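Local coordinates for protein MlnD (Bacillus methylotrophicus, PDB 5IL5) that belongs to a trans-AT polyketide synthase of macrolactin assembly, and through the dehydratase domain described here probably removes water from carrier-bound beta-hydroxyacyl intermediates, at residues L57-K62 against F177-S182; Q64-F69 against L103-N108; S73-A78 against C211-E216; I91-L96 against C243-H248. One frame throughout, in Å; residues are numbered along the deposited sequence.

Contact 1. Residues L57-K62 against F177-S182; sequences LYIKTK and FGYSCS
Phe177 meets Lys62 through its backbone carbonyl: the extended lysine chain runs past it, with CE 3.5 Å from Phe177 O. At Gly178 the chain leaves the preceding helix with positive phi in a Schellman motif, and its carbonyl accepts Lys62 N over 3.2 Å, a bent bond of 141°. Tyr179 then starts the paired stretch opposite Thr61 as a non-hydrogen-bonded pair. Its ring crosses the Ile59 side chain at about a right angle, placing CE2 3.9 Å from Ile59 CG2, while its OH is held by Glu219 and Gln223 of helix 215-229. Ser180 and Lys60 form the hydrogen-bonded pair, the N of Lys60 giving to Ser180 O at 3.0 Å and the N of Ser180 to Lys60 O at 3.1 Å. On the other face from Tyr179, Ser180 OG lies against the aliphatic start of Lys60. Cys181 returns to the Tyr179 face, where its CB packs on Ile59 CG2. Ser182 N closes the ladder on Tyr58 O, and Ser182 CB sits over a face of the Tyr58 ring as a CH-pi contact, 3.6 Å from the centroid. A chi1 of 57° lifts that ring over the serine. Ser182 OG pairs with Ser184 and weakly receives Tyr58 N. This short antiparallel two-stranded ribbon joins the N- and C-terminal halves of the double-hotdog dehydratase fold.

Contact 2. Residues Q64-F69 against L103-N108; sequences QDREMF and LQSGSN
Met68 and Leu103 face each other as an antiparallel non-hydrogen-bonded pair, the pair whose CA atoms lie nearest each other before residues 104-108 diverge. A single backbone bond ties the segments beside it: Gln104 N gives to Glu67 O at 3.2 Å with a nearly straight N-H (169°), although the donor stands 34° out of the carbonyl plane. Phe69 continues the pairing through a backbone bond to Met102, just before Leu103.

Among the side chains, Leu103 does most of the touching, and does it with one branch. Its CD2 reaches Met68 CG at 4.1 Å and also meets the amide end of Gln64, whose OE1 is 3.5 Å from that methyl. The bend of the Gln64 chain at chi2 (-66°) brings the amide across the leucine at about a right angle. Farther along, the Arg66 chain extends from CG to NE and lays its guanidinium under the hydroxyl of Ser105: OG lies over one face, 3.1 Å from NH1. An approach from above the plane does not line up with an N-H, and the angle is too poor for a hydrogen bond.

Apart from buried Met68, the contact lies largely at the surface. Its chemistry is therefore modest: one backbone bond and the contacts of a single leucine methyl carry it, and the arginine adds proximity to a hydroxyl without a directed bond.

Contact 3. Residues S73-A78 against C211-E216; sequences SQIEMA and CIIKPE
Hydrogen bonds from the backbone of Ile212 and Ile213 to the Glu76 carboxylate dominate this buried contact. Ile213 N reaches Glu76 OE1 at 2.8 Å, and Ile212 N reaches Glu76 OE2 at 3.0 Å, so consecutive amides take one oxygen each. Both donors come from above the carboxylate plane, 63° and 51° out of it. The glutamate leaves the helix with CG opposite its own N (chi1 178°) and then bends at chi2, which turns the carboxylate onto the loop that leads into helix 215-229. The Ile213 and Glu76 side chains lie side by side, pointing opposite ways. Beyond the two segments, Glu76 OE2 makes a salt bridge to Arg79 and is hydrogen-bonded to His33 NE2.

A water supplies the second polar link: it donates to Ile213 O at 2.8 Å and is hydrogen-bonded to Ser73 OG at 3.0 Å.

Van der Waals packing fills in around these bonds. Ile75 CG2 touches Ile213 CD1 at 4.1 Å, and the Ser73 hydroxyl rests against Pro215, with OG 3.7 Å from CA, in the first turn of helix 215-229.

The helix of the N-terminal hotdog half thus uses an acidic side chain to hold the loop that leads into the helix of the C-terminal half. With two amides, His33 and Arg79 gathered round it, the buried carboxylate is probably ionised and its charge at least partly balanced.

Contact 4. Residues I91-L96 against C243-H248; sequences IKLTEL and CTIFDH
Lys92 pairs with Thr244 where strand 92-98 of the N-terminal hotdog half meets strand 239-245 of the C-terminal half, an antiparallel strand pairing that joins the two halves of the double-hotdog fold. Leu93 and Cys243 form the hydrogen-bonded pair beside it, with Leu93 N to Cys243 O and Cys243 N to Leu93 O both 2.7 Å; Ile245 N adds a bond to Ile91 O. The Lys92 side chain begins with CB 4.1 Å from Cys243 O. Its CG comes within 3.5 Å of Thr244 OG1, and CD and CE keep alongside that oxygen, CE at 3.7 Å. A turn at chi4 (83°) then folds the ammonium back over the threonine. Tyr147 adds a cation-pi contact, and Glu242 a long, weak ion pair. On the reverse face Leu93 CD1 packs against Ile245 CD1 at 4.2 Å, next to helix 74-86. At the tip of the lysine, NZ donates to Thr244 OG1 over 2.8 Å.

How the contacts relate
From the N terminus, residues 57-62, 64-69, 73-78 and 91-96 pass in turn before any contact closes. Contact 2 closes first, at 103-108, inside the longer loop that contact 1 completes at 177-182. Contacts 3 and 4 close later, at 211-216 and 243-248; they cross each other and both earlier contacts. Contacts 1, 3 and 4 each join the N-terminal hotdog half to the C-terminal half, whereas contact 2 stays within the first. Contacts 1 and 2 adjoin through a probable Ile59-Met68 backbone bond. Phe69 packs on Met77 toward contact 3, whose Ile75 and Ile213 meet Leu96 and Ile245 of contact 4.

Contact 1. Residues L57-K62 against F177-S182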
loop_
_atom_site.group_PDB
_atom_site.type_symbol
_atom_site.label_atom_id
_atom_site.label_comp_id
_atom_site.label_asym_id
_atom_site.label_seq_id
_atom_site.Cartn_x
_atom_site.Cartn_y
_atom_site.Cartn_z
ATOM N N LEU A 57 -24.054 -5.277 -4.504
ATOM C CA LEU A 57 -24.208 -5.007 -5.926
ATOM C C LEU A 57 -23.927 -6.276 -6.719
ATOM O O LEU A 57 -22.803 -6.789 -6.693
ATOM C CB LEU A 57 -23.266 -3.882 -6.357
ATOM C CG LEU A 57 -23.165 -2.669 -5.422
ATOM C CD1 LEU A 57 -21.912 -1.870 -5.736
ATOM C CD2 LEU A 57 -24.394 -1.775 -5.508
ATOM N N TYR A 58 -24.947 -6.783 -7.410
ATOM C CA TYR A 58 -24.783 -7.937 -8.280
ATOM C C TYR A 58 -25.723 -7.812 -9.474
ATOM O O TYR A 58 -26.759 -7.143 -9.403
ATOM C CB TYR A 58 -25.036 -9.258 -7.533
ATOM C CG TYR A 58 -26.398 -9.365 -6.889
ATOM C CD1 TYR A 58 -27.512 -9.768 -7.617
ATOM C CD2 TYR A 58 -26.569 -9.078 -5.539
ATOM C CE1 TYR A 58 -28.758 -9.866 -7.023
ATOM C CE2 TYR A 58 -27.811 -9.176 -4.938
ATOM C CZ TYR A 58 -28.902 -9.570 -5.685
ATOM O OH TYR A 58 -30.137 -9.665 -5.088
ATOM N N ILE A 59 -25.345 -8.460 -10.579
ATOM C CA ILE A 59 -26.224 -8.631 -11.727
ATOM C C ILE A 59 -26.287 -10.116 -12.052
ATOM O O ILE A 59 -25.451 -10.909 -11.617
ATOM C CB ILE A 59 -25.774 -7.829 -12.974
ATOM C CG1 ILE A 59 -24.390 -8.266 -13.463
ATOM C CG2 ILE A 59 -25.758 -6.340 -12.676
ATOM C CD1 ILE A 59 -24.085 -7.812 -14.890
ATOM N N LYS A 60 -27.307 -10.484 -12.823
ATOM C CA LYS A 60 -27.456 -11.831 -13.352
ATOM C C LYS A 60 -27.780 -11.736 -14.834
ATOM O O LYS A 60 -28.483 -10.817 -15.261
ATOM C CB LYS A 60 -28.568 -12.600 -12.637
ATOM C CG LYS A 60 -28.558 -12.469 -11.121
ATOM C CD LYS A 60 -29.735 -13.214 -10.492
ATOM C CE LYS A 60 -29.674 -13.188 -8.970
ATOM N NZ LYS A 60 -30.800 -13.921 -8.334
ATOM N N THR A 61 -27.241 -12.662 -15.621
ATOM C CA THR A 61 -27.578 -12.757 -17.033
ATOM C C THR A 61 -28.005 -14.178 -17.358
ATOM O O THR A 61 -27.737 -15.119 -16.609
ATOM C CB THR A 61 -26.412 -12.348 -17.938
ATOM O OG1 THR A 61 -25.339 -13.284 -17.802
ATOM C CG2 THR A 61 -25.939 -10.957 -17.578
ATOM N N LYS A 62 -28.705 -14.318 -18.482
ATOM C CA LYS A 62 -29.102 -15.640 -18.950
ATOM C C LYS A 62 -27.907 -16.516 -19.308
ATOM O O LYS A 62 -28.069 -17.734 -19.441
ATOM C CB LYS A 62 -30.037 -15.493 -20.150
ATOM C CG LYS A 62 -29.426 -14.740 -21.320
ATOM C CD LYS A 62 -30.443 -14.498 -22.425
ATOM C CE LYS A 62 -29.897 -13.550 -23.483
ATOM N NZ LYS A 62 -30.794 -13.446 -24.671
ATOM N N PHE A 177 -34.924 -9.556 -21.799
ATOM C CA PHE A 177 -33.714 -9.611 -22.606
ATOM C C PHE A 177 -32.601 -10.412 -21.940
ATOM O O PHE A 177 -31.557 -10.638 -22.562
ATOM C CB PHE A 177 -33.217 -8.189 -22.902
ATOM C CG PHE A 177 -34.157 -7.374 -23.755
ATOM C CD1 PHE A 177 -34.918 -7.973 -24.745
ATOM C CD2 PHE A 177 -34.278 -6.008 -23.560
ATOM C CE1 PHE A 177 -35.782 -7.228 -25.524
ATOM C CE2 PHE A 177 -35.140 -5.256 -24.339
ATOM C CZ PHE A 177 -35.893 -5.869 -25.322
ATOM N N GLY A 178 -32.801 -10.851 -20.703
ATOM C CA GLY A 178 -31.827 -11.656 -20.003
ATOM C C GLY A 178 -30.947 -10.908 -19.030
ATOM O O GLY A 178 -29.843 -11.381 -18.742
ATOM N N TYR A 179 -31.397 -9.768 -18.509
ATOM C CA TYR A 179 -30.633 -8.984 -17.548
ATOM C C TYR A 179 -31.503 -8.692 -16.340
ATOM O O TYR A 179 -32.626 -8.201 -16.483
ATOM C CB TYR A 179 -30.148 -7.666 -18.163
ATOM C CG TYR A 179 -29.593 -6.671 -17.164
ATOM C CD1 TYR A 179 -30.428 -5.794 -16.484
ATOM C CD2 TYR A 179 -28.229 -6.592 -16.919
ATOM C CE1 TYR A 179 -29.922 -4.882 -15.580
ATOM C CE2 TYR A 179 -27.717 -5.680 -16.019
ATOM C CZ TYR A 179 -28.569 -4.828 -15.352
ATOM O OH TYR A 179 -28.067 -3.915 -14.455
ATOM N N SER A 180 -30.984 -8.992 -15.155
ATOM C CA SER A 180 -31.611 -8.564 -13.916
ATOM C C SER A 180 -30.514 -8.105 -12.970
ATOM O O SER A 180 -29.327 -8.359 -13.189
ATOM C CB SER A 180 -32.453 -9.674 -13.274
ATOM O OG SER A 180 -31.655 -10.785 -12.916
ATOM N N CYS A 181 -30.922 -7.423 -11.907
ATOM C CA CYS A 181 -29.964 -6.785 -11.023
ATOM C C CYS A 181 -30.602 -6.566 -9.662
ATOM O O CYS A 181 -31.827 -6.579 -9.514
ATOM C CB CYS A 181 -29.472 -5.458 -11.609
ATOM S SG CYS A 181 -30.741 -4.179 -11.738
ATOM N N SER A 182 -29.739 -6.383 -8.665
ATOM C CA SER A 182 -30.163 -6.051 -7.312
ATOM C C SER A 182 -30.830 -4.679 -7.272
ATOM O O SER A 182 -30.513 -3.784 -8.062
ATOM C CB SER A 182 -28.958 -6.091 -6.376
ATOM O OG SER A 182 -27.974 -5.153 -6.774
#

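Contact 2. Residues Q64-F69 against L103-N108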
loop_
_atom_site.group_PDB
_atom_site.type_symbol
_atom_site.label_atom_id
_atom_site.label_comp_id
_atom_site.label_asym_id
_atom_site.label_seq_id
_atom_site.Cartn_x
_atom_site.Cartn_y
_atom_site.Cartn_z
ATOM N N GLN A 64 -25.236 -16.960 -17.371
ATOM C CA GLN A 64 -24.505 -17.360 -16.178
ATOM C C GLN A 64 -25.466 -17.853 -15.107
ATOM O O GLN A 64 -26.484 -17.208 -14.837
ATOM C CB GLN A 64 -23.690 -16.176 -15.643
ATOM C CG GLN A 64 -22.555 -15.736 -16.563
ATOM C CD GLN A 64 -21.476 -16.794 -16.703
ATOM O OE1 GLN A 64 -21.201 -17.554 -15.762
ATOM N NE2 GLN A 64 -20.859 -16.856 -17.884
ATOM N N ASP A 65 -25.130 -18.995 -14.497
ATOM C CA ASP A 65 -25.851 -19.459 -13.315
ATOM C C ASP A 65 -25.580 -18.558 -12.118
ATOM O O ASP A 65 -26.471 -18.323 -11.295
ATOM C CB ASP A 65 -25.463 -20.902 -12.995
ATOM C CG ASP A 65 -26.222 -21.910 -13.829
ATOM O OD1 ASP A 65 -27.345 -21.596 -14.274
ATOM O OD2 ASP A 65 -25.696 -23.021 -14.039
ATOM N N ARG A 66 -24.357 -18.052 -12.001
ATOM C CA ARG A 66 -23.920 -17.338 -10.812
ATOM C C ARG A 66 -24.168 -15.836 -10.954
ATOM O O ARG A 66 -24.192 -15.290 -12.060
ATOM C CB ARG A 66 -22.435 -17.604 -10.585
ATOM C CG ARG A 66 -22.101 -19.089 -10.494
ATOM C CD ARG A 66 -20.725 -19.334 -9.917
ATOM N NE ARG A 66 -20.456 -20.756 -9.697
ATOM C CZ ARG A 66 -20.689 -21.429 -8.574
ATOM N NH1 ARG A 66 -21.213 -20.833 -7.513
ATOM N NH2 ARG A 66 -20.389 -22.720 -8.516
ATOM N N GLU A 67 -24.343 -15.171 -9.812
ATOM C CA GLU A 67 -24.406 -13.716 -9.756
ATOM C C GLU A 67 -23.067 -13.103 -10.174
ATOM O O GLU A 67 -22.023 -13.758 -10.154
ATOM C CB GLU A 67 -24.790 -13.268 -8.343
ATOM C CG GLU A 67 -26.275 -13.427 -8.025
ATOM C CD GLU A 67 -26.596 -13.225 -6.558
ATOM O OE1 GLU A 67 -25.828 -12.520 -5.863
ATOM O OE2 GLU A 67 -27.619 -13.780 -6.099
ATOM N N MET A 68 -23.104 -11.826 -10.562
ATOM C CA MET A 68 -21.911 -11.124 -11.020
ATOM C C MET A 68 -21.862 -9.711 -10.460
ATOM O O MET A 68 -22.889 -9.052 -10.295
ATOM C CB MET A 68 -21.843 -10.984 -12.538
ATOM C CG MET A 68 -21.680 -12.259 -13.301
ATOM S SD MET A 68 -21.826 -11.907 -15.054
ATOM C CE MET A 68 -23.590 -11.720 -15.195
ATOM N N PHE A 69 -20.648 -9.244 -10.207
ATOM C CA PHE A 69 -20.446 -7.836 -9.928
ATOM C C PHE A 69 -20.615 -7.050 -11.226
ATOM O O PHE A 69 -20.090 -7.459 -12.266
ATOM C CB PHE A 69 -19.054 -7.587 -9.353
ATOM C CG PHE A 69 -18.852 -6.191 -8.848
ATOM C CD1 PHE A 69 -19.341 -5.810 -7.612
ATOM C CD2 PHE A 69 -18.181 -5.255 -9.612
ATOM C CE1 PHE A 69 -19.164 -4.523 -7.150
ATOM C CE2 PHE A 69 -17.999 -3.965 -9.150
ATOM C CZ PHE A 69 -18.492 -3.600 -7.919
ATOM N N LEU A 103 -17.521 -13.340 -11.523
ATOM C CA LEU A 103 -18.380 -14.294 -10.840
ATOM C C LEU A 103 -18.178 -14.170 -9.338
ATOM O O LEU A 103 -17.047 -14.087 -8.848
ATOM C CB LEU A 103 -18.064 -15.723 -11.284
ATOM C CG LEU A 103 -18.081 -16.010 -12.781
ATOM C CD1 LEU A 103 -17.677 -17.454 -13.032
ATOM C CD2 LEU A 103 -19.449 -15.708 -13.355
ATOM N N GLN A 104 -19.282 -14.151 -8.606
ATOM C CA GLN A 104 -19.243 -14.124 -7.153
ATOM C C GLN A 104 -19.768 -15.459 -6.644
ATOM O O GLN A 104 -20.927 -15.819 -6.885
ATOM C CB GLN A 104 -20.032 -12.947 -6.578
ATOM C CG GLN A 104 -19.894 -12.836 -5.048
ATOM C CD GLN A 104 -18.543 -12.270 -4.577
ATOM O OE1 GLN A 104 -17.771 -12.947 -3.873
ATOM N NE2 GLN A 104 -18.282 -11.011 -4.921
ATOM N N SER A 105 -18.907 -16.180 -5.941
ATOM C CA SER A 105 -19.167 -17.559 -5.561
ATOM C C SER A 105 -18.858 -17.711 -4.078
ATOM O O SER A 105 -19.016 -16.757 -3.311
ATOM C CB SER A 105 -18.317 -18.520 -6.407
ATOM O OG SER A 105 -18.620 -19.867 -6.104
ATOM N N GLY A 106 -18.409 -18.889 -3.659
ATOM C CA GLY A 106 -17.932 -19.043 -2.304
ATOM C C GLY A 106 -16.419 -19.055 -2.285
ATOM O O GLY A 106 -15.798 -18.576 -1.331
ATOM N N SER A 107 -15.816 -19.583 -3.353
ATOM C CA SER A 107 -14.362 -19.645 -3.424
ATOM C C SER A 107 -13.740 -18.306 -3.072
ATOM O O SER A 107 -12.671 -18.255 -2.454
ATOM C CB SER A 107 -13.920 -20.046 -4.831
ATOM O OG SER A 107 -14.516 -19.197 -5.800
ATOM N N ASN A 108 -14.407 -17.216 -3.440
ATOM C CA ASN A 108 -13.878 -15.876 -3.240
ATOM C C ASN A 108 -12.486 -15.759 -3.845
ATOM O O ASN A 108 -11.479 -15.891 -3.142
ATOM C CB ASN A 108 -13.846 -15.533 -1.753
ATOM C CG ASN A 108 -13.568 -14.066 -1.503
ATOM O OD1 ASN A 108 -14.085 -13.198 -2.206
ATOM N ND2 ASN A 108 -12.752 -13.781 -0.499
#

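Contact 3. Residues S73-A78 against C211-E216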
loop_
_atom_site.group_PDB
_atom_site.type_symbol
_atom_site.label_atom_id
_atom_site.label_comp_id
_atom_site.label_asym_id
_atom_site.label_seq_id
_atom_site.Cartn_x
_atom_site.Cartn_y
_atom_site.Cartn_z
ATOM N N SER A 73 -18.773 -0.940 -13.271
ATOM C CA SER A 73 -18.242 -0.356 -12.045
ATOM C C SER A 73 -16.741 -0.553 -11.924
ATOM O O SER A 73 -16.105 0.083 -11.077
ATOM C CB SER A 73 -18.935 -0.956 -10.825
ATOM O OG SER A 73 -20.192 -0.346 -10.596
ATOM N N GLN A 74 -16.168 -1.431 -12.741
ATOM C CA GLN A 74 -14.723 -1.597 -12.783
ATOM C C GLN A 74 -14.027 -0.328 -13.250
ATOM O O GLN A 74 -12.856 -0.107 -12.924
ATOM C CB GLN A 74 -14.397 -2.768 -13.696
ATOM C CG GLN A 74 -14.870 -4.069 -13.111
ATOM C CD GLN A 74 -14.852 -5.200 -14.105
ATOM O OE1 GLN A 74 -13.797 -5.703 -14.478
ATOM N NE2 GLN A 74 -16.034 -5.625 -14.526
ATOM N N ILE A 75 -14.719 0.512 -14.024
ATOM C CA ILE A 75 -14.140 1.795 -14.407
ATOM C C ILE A 75 -13.831 2.619 -13.167
ATOM O O ILE A 75 -12.779 3.266 -13.081
ATOM C CB ILE A 75 -15.077 2.555 -15.367
ATOM C CG1 ILE A 75 -15.353 1.741 -16.639
ATOM C CG2 ILE A 75 -14.455 3.895 -15.728
ATOM C CD1 ILE A 75 -16.360 2.403 -17.584
ATOM N N GLU A 76 -14.739 2.615 -12.187
ATOM C CA GLU A 76 -14.466 3.287 -10.918
ATOM C C GLU A 76 -13.241 2.688 -10.228
ATOM O O GLU A 76 -12.420 3.422 -9.667
ATOM C CB GLU A 76 -15.700 3.219 -10.017
ATOM C CG GLU A 76 -15.530 3.845 -8.636
ATOM C CD GLU A 76 -15.260 5.331 -8.688
ATOM O OE1 GLU A 76 -15.519 5.952 -9.740
ATOM O OE2 GLU A 76 -14.808 5.876 -7.658
ATOM N N MET A 77 -13.097 1.361 -10.259
ATOM C CA MET A 77 -11.902 0.741 -9.691
ATOM C C MET A 77 -10.643 1.294 -10.346
ATOM O O MET A 77 -9.676 1.656 -9.665
ATOM C CB MET A 77 -11.945 -0.780 -9.867
ATOM C CG MET A 77 -13.010 -1.501 -9.073
ATOM S SD MET A 77 -13.194 -3.228 -9.564
ATOM C CE MET A 77 -14.625 -3.650 -8.600
ATOM N N ALA A 78 -10.635 1.363 -11.673
ATOM C CA ALA A 78 -9.468 1.884 -12.374
ATOM C C ALA A 78 -9.270 3.366 -12.083
ATOM O O ALA A 78 -8.141 3.815 -11.848
ATOM C CB ALA A 78 -9.618 1.637 -13.872
ATOM N N CYS A 211 -17.006 6.740 -3.785
ATOM C CA CYS A 211 -17.309 6.469 -5.190
ATOM C C CYS A 211 -17.524 7.777 -5.934
ATOM O O CYS A 211 -18.484 8.502 -5.658
ATOM C CB CYS A 211 -18.543 5.581 -5.321
ATOM S SG CYS A 211 -18.230 3.817 -5.233
ATOM N N ILE A 212 -16.623 8.086 -6.871
ATOM C CA ILE A 212 -16.869 9.178 -7.804
ATOM C C ILE A 212 -17.954 8.773 -8.788
ATOM O O ILE A 212 -18.927 9.503 -9.012
ATOM C CB ILE A 212 -15.573 9.552 -8.544
ATOM C CG1 ILE A 212 -14.495 10.021 -7.564
ATOM C CG2 ILE A 212 -15.848 10.597 -9.601
ATOM C CD1 ILE A 212 -14.786 11.299 -6.845
ATOM N N ILE A 213 -17.818 7.582 -9.357
ATOM C CA ILE A 213 -18.794 7.018 -10.275
ATOM C C ILE A 213 -19.663 6.071 -9.465
ATOM O O ILE A 213 -19.231 4.969 -9.117
ATOM C CB ILE A 213 -18.113 6.292 -11.441
ATOM C CG1 ILE A 213 -17.269 7.274 -12.260
ATOM C CG2 ILE A 213 -19.144 5.587 -12.310
ATOM C CD1 ILE A 213 -16.469 6.627 -13.385
ATOM N N LYS A 214 -20.892 6.486 -9.169
ATOM C CA LYS A 214 -21.741 5.669 -8.320
ATOM C C LYS A 214 -22.151 4.393 -9.049
ATOM O O LYS A 214 -22.382 4.415 -10.261
ATOM C CB LYS A 214 -22.988 6.418 -7.866
ATOM C CG LYS A 214 -22.722 7.514 -6.869
ATOM C CD LYS A 214 -24.024 8.049 -6.322
ATOM C CE LYS A 214 -23.785 9.149 -5.312
ATOM N NZ LYS A 214 -25.050 9.812 -4.880
ATOM N N PRO A 215 -22.254 3.265 -8.341
ATOM C CA PRO A 215 -22.565 2.011 -9.044
ATOM C C PRO A 215 -23.885 2.055 -9.796
ATOM O O PRO A 215 -23.953 1.588 -10.940
ATOM C CB PRO A 215 -22.574 0.972 -7.909
ATOM C CG PRO A 215 -22.829 1.755 -6.679
ATOM C CD PRO A 215 -22.131 3.056 -6.888
ATOM N N GLU A 216 -24.936 2.619 -9.193
ATOM C CA GLU A 216 -26.233 2.633 -9.860
ATOM C C GLU A 216 -26.256 3.597 -11.038
ATOM O O GLU A 216 -26.975 3.352 -12.014
ATOM C CB GLU A 216 -27.357 2.957 -8.871
ATOM C CG GLU A 216 -27.475 4.407 -8.413
ATOM C CD GLU A 216 -26.469 4.785 -7.353
ATOM O OE1 GLU A 216 -25.678 3.915 -6.933
ATOM O OE2 GLU A 216 -26.489 5.956 -6.922
HETATM O O HOH W 1 -19.160 2.145 -9.249
#

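Contact 4. Residues I91-L96 against C243-H248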
loop_
_atom_site.group_PDB
_atom_site.type_symbol
_atom_site.label_atom_id
_atom_site.label_comp_id
_atom_site.label_asym_id
_atom_site.label_seq_id
_atom_site.Cartn_x
_atom_site.Cartn_y
_atom_site.Cartn_z
ATOM N N ILE A 91 -9.413 11.679 -15.453
ATOM C CA ILE A 91 -10.501 12.283 -16.207
ATOM C C ILE A 91 -10.954 11.394 -17.353
ATOM O O ILE A 91 -12.151 11.286 -17.615
ATOM C CB ILE A 91 -10.087 13.675 -16.729
ATOM C CG1 ILE A 91 -9.736 14.627 -15.583
ATOM C CG2 ILE A 91 -11.213 14.276 -17.551
ATOM C CD1 ILE A 91 -10.848 14.817 -14.564
ATOM N N LYS A 92 -10.022 10.749 -18.041
ATOM C CA LYS A 92 -10.342 10.067 -19.281
ATOM C C LYS A 92 -9.722 8.682 -19.255
ATOM O O LYS A 92 -8.540 8.526 -18.935
ATOM C CB LYS A 92 -9.835 10.871 -20.482
ATOM C CG LYS A 92 -10.581 10.613 -21.791
ATOM C CD LYS A 92 -10.121 11.591 -22.865
ATOM C CE LYS A 92 -10.865 11.417 -24.188
ATOM N NZ LYS A 92 -12.186 12.115 -24.209
ATOM N N LEU A 93 -10.526 7.684 -19.591
ATOM C CA LEU A 93 -10.063 6.319 -19.750
ATOM C C LEU A 93 -10.345 5.931 -21.189
ATOM O O LEU A 93 -11.398 6.276 -21.732
ATOM C CB LEU A 93 -10.764 5.362 -18.780
ATOM C CG LEU A 93 -10.584 5.761 -17.314
ATOM C CD1 LEU A 93 -11.708 6.696 -16.877
ATOM C CD2 LEU A 93 -10.474 4.569 -16.381
ATOM N N THR A 94 -9.394 5.261 -21.823
ATOM C CA THR A 94 -9.542 4.913 -23.224
ATOM C C THR A 94 -9.255 3.433 -23.407
ATOM O O THR A 94 -8.583 2.802 -22.590
ATOM C CB THR A 94 -8.619 5.764 -24.113
ATOM O OG1 THR A 94 -7.248 5.470 -23.822
ATOM C CG2 THR A 94 -8.874 7.251 -23.852
ATOM N N GLU A 95 -9.794 2.892 -24.496
ATOM C CA GLU A 95 -9.520 1.530 -24.941
ATOM C C GLU A 95 -9.775 0.526 -23.818
ATOM O O GLU A 95 -8.893 -0.216 -23.391
ATOM C CB GLU A 95 -8.086 1.413 -25.456
ATOM C CG GLU A 95 -7.677 2.505 -26.428
ATOM C CD GLU A 95 -6.221 2.384 -26.814
ATOM O OE1 GLU A 95 -5.634 1.304 -26.537
ATOM O OE2 GLU A 95 -5.677 3.363 -27.379
ATOM N N LEU A 96 -11.005 0.534 -23.325
ATOM C CA LEU A 96 -11.411 -0.403 -22.291
ATOM C C LEU A 96 -11.789 -1.735 -22.924
ATOM O O LEU A 96 -12.435 -1.779 -23.975
ATOM C CB LEU A 96 -12.588 0.150 -21.491
ATOM C CG LEU A 96 -12.390 1.506 -20.813
ATOM C CD1 LEU A 96 -12.688 2.660 -21.770
ATOM C CD2 LEU A 96 -13.274 1.599 -19.584
ATOM N N CYS A 243 -13.968 6.837 -22.192
ATOM C CA CYS A 243 -14.775 7.189 -21.026
ATOM C C CYS A 243 -14.205 8.463 -20.416
ATOM O O CYS A 243 -13.086 8.461 -19.895
ATOM C CB CYS A 243 -14.796 6.065 -19.998
ATOM S SG CYS A 243 -15.712 6.528 -18.529
ATOM N N THR A 244 -14.987 9.538 -20.456
ATOM C CA THR A 244 -14.577 10.844 -19.964
ATOM C C THR A 244 -15.500 11.259 -18.829
ATOM O O THR A 244 -16.721 11.101 -18.929
ATOM C CB THR A 244 -14.618 11.882 -21.089
ATOM O OG1 THR A 244 -13.980 11.352 -22.261
ATOM C CG2 THR A 244 -13.948 13.187 -20.668
ATOM N N ILE A 245 -14.918 11.790 -17.760
ATOM C CA ILE A 245 -15.659 12.210 -16.576
ATOM C C ILE A 245 -15.493 13.719 -16.484
ATOM O O ILE A 245 -14.470 14.208 -15.989
ATOM C CB ILE A 245 -15.164 11.517 -15.302
ATOM C CG1 ILE A 245 -15.102 10.000 -15.487
ATOM C CG2 ILE A 245 -16.078 11.836 -14.127
ATOM C CD1 ILE A 245 -14.023 9.382 -14.668
ATOM N N PHE A 246 -16.506 14.460 -16.939
ATOM C CA PHE A 246 -16.422 15.916 -16.971
ATOM C C PHE A 246 -16.753 16.538 -15.622
ATOM O O PHE A 246 -16.191 17.577 -15.255
ATOM C CB PHE A 246 -17.373 16.460 -18.032
ATOM C CG PHE A 246 -17.093 15.955 -19.410
ATOM C CD1 PHE A 246 -16.151 16.578 -20.208
ATOM C CD2 PHE A 246 -17.771 14.857 -19.909
ATOM C CE1 PHE A 246 -15.893 16.116 -21.480
ATOM C CE2 PHE A 246 -17.514 14.392 -21.182
ATOM C CZ PHE A 246 -16.576 15.023 -21.968
ATOM N N ASP A 247 -17.663 15.922 -14.876
ATOM C CA ASP A 247 -18.203 16.543 -13.671
ATOM C C ASP A 247 -18.799 15.433 -12.820
ATOM O O ASP A 247 -19.810 14.835 -13.200
ATOM C CB ASP A 247 -19.249 17.596 -14.028
ATOM C CG ASP A 247 -19.746 18.363 -12.818
ATOM O OD1 ASP A 247 -19.494 17.912 -11.678
ATOM O OD2 ASP A 247 -20.382 19.426 -13.006
ATOM N N HIS A 248 -18.177 15.166 -11.676
ATOM C CA HIS A 248 -18.645 14.146 -10.755
ATOM C C HIS A 248 -19.290 14.726 -9.508
ATOM O O HIS A 248 -19.702 13.959 -8.631
ATOM C CB HIS A 248 -17.482 13.246 -10.353
ATOM C CG HIS A 248 -16.373 13.981 -9.671
ATOM N ND1 HIS A 248 -16.487 14.467 -8.387
ATOM C CD2 HIS A 248 -15.141 14.340 -10.104
ATOM C CE1 HIS A 248 -15.365 15.077 -8.050
ATOM N NE2 HIS A 248 -14.533 15.014 -9.074
#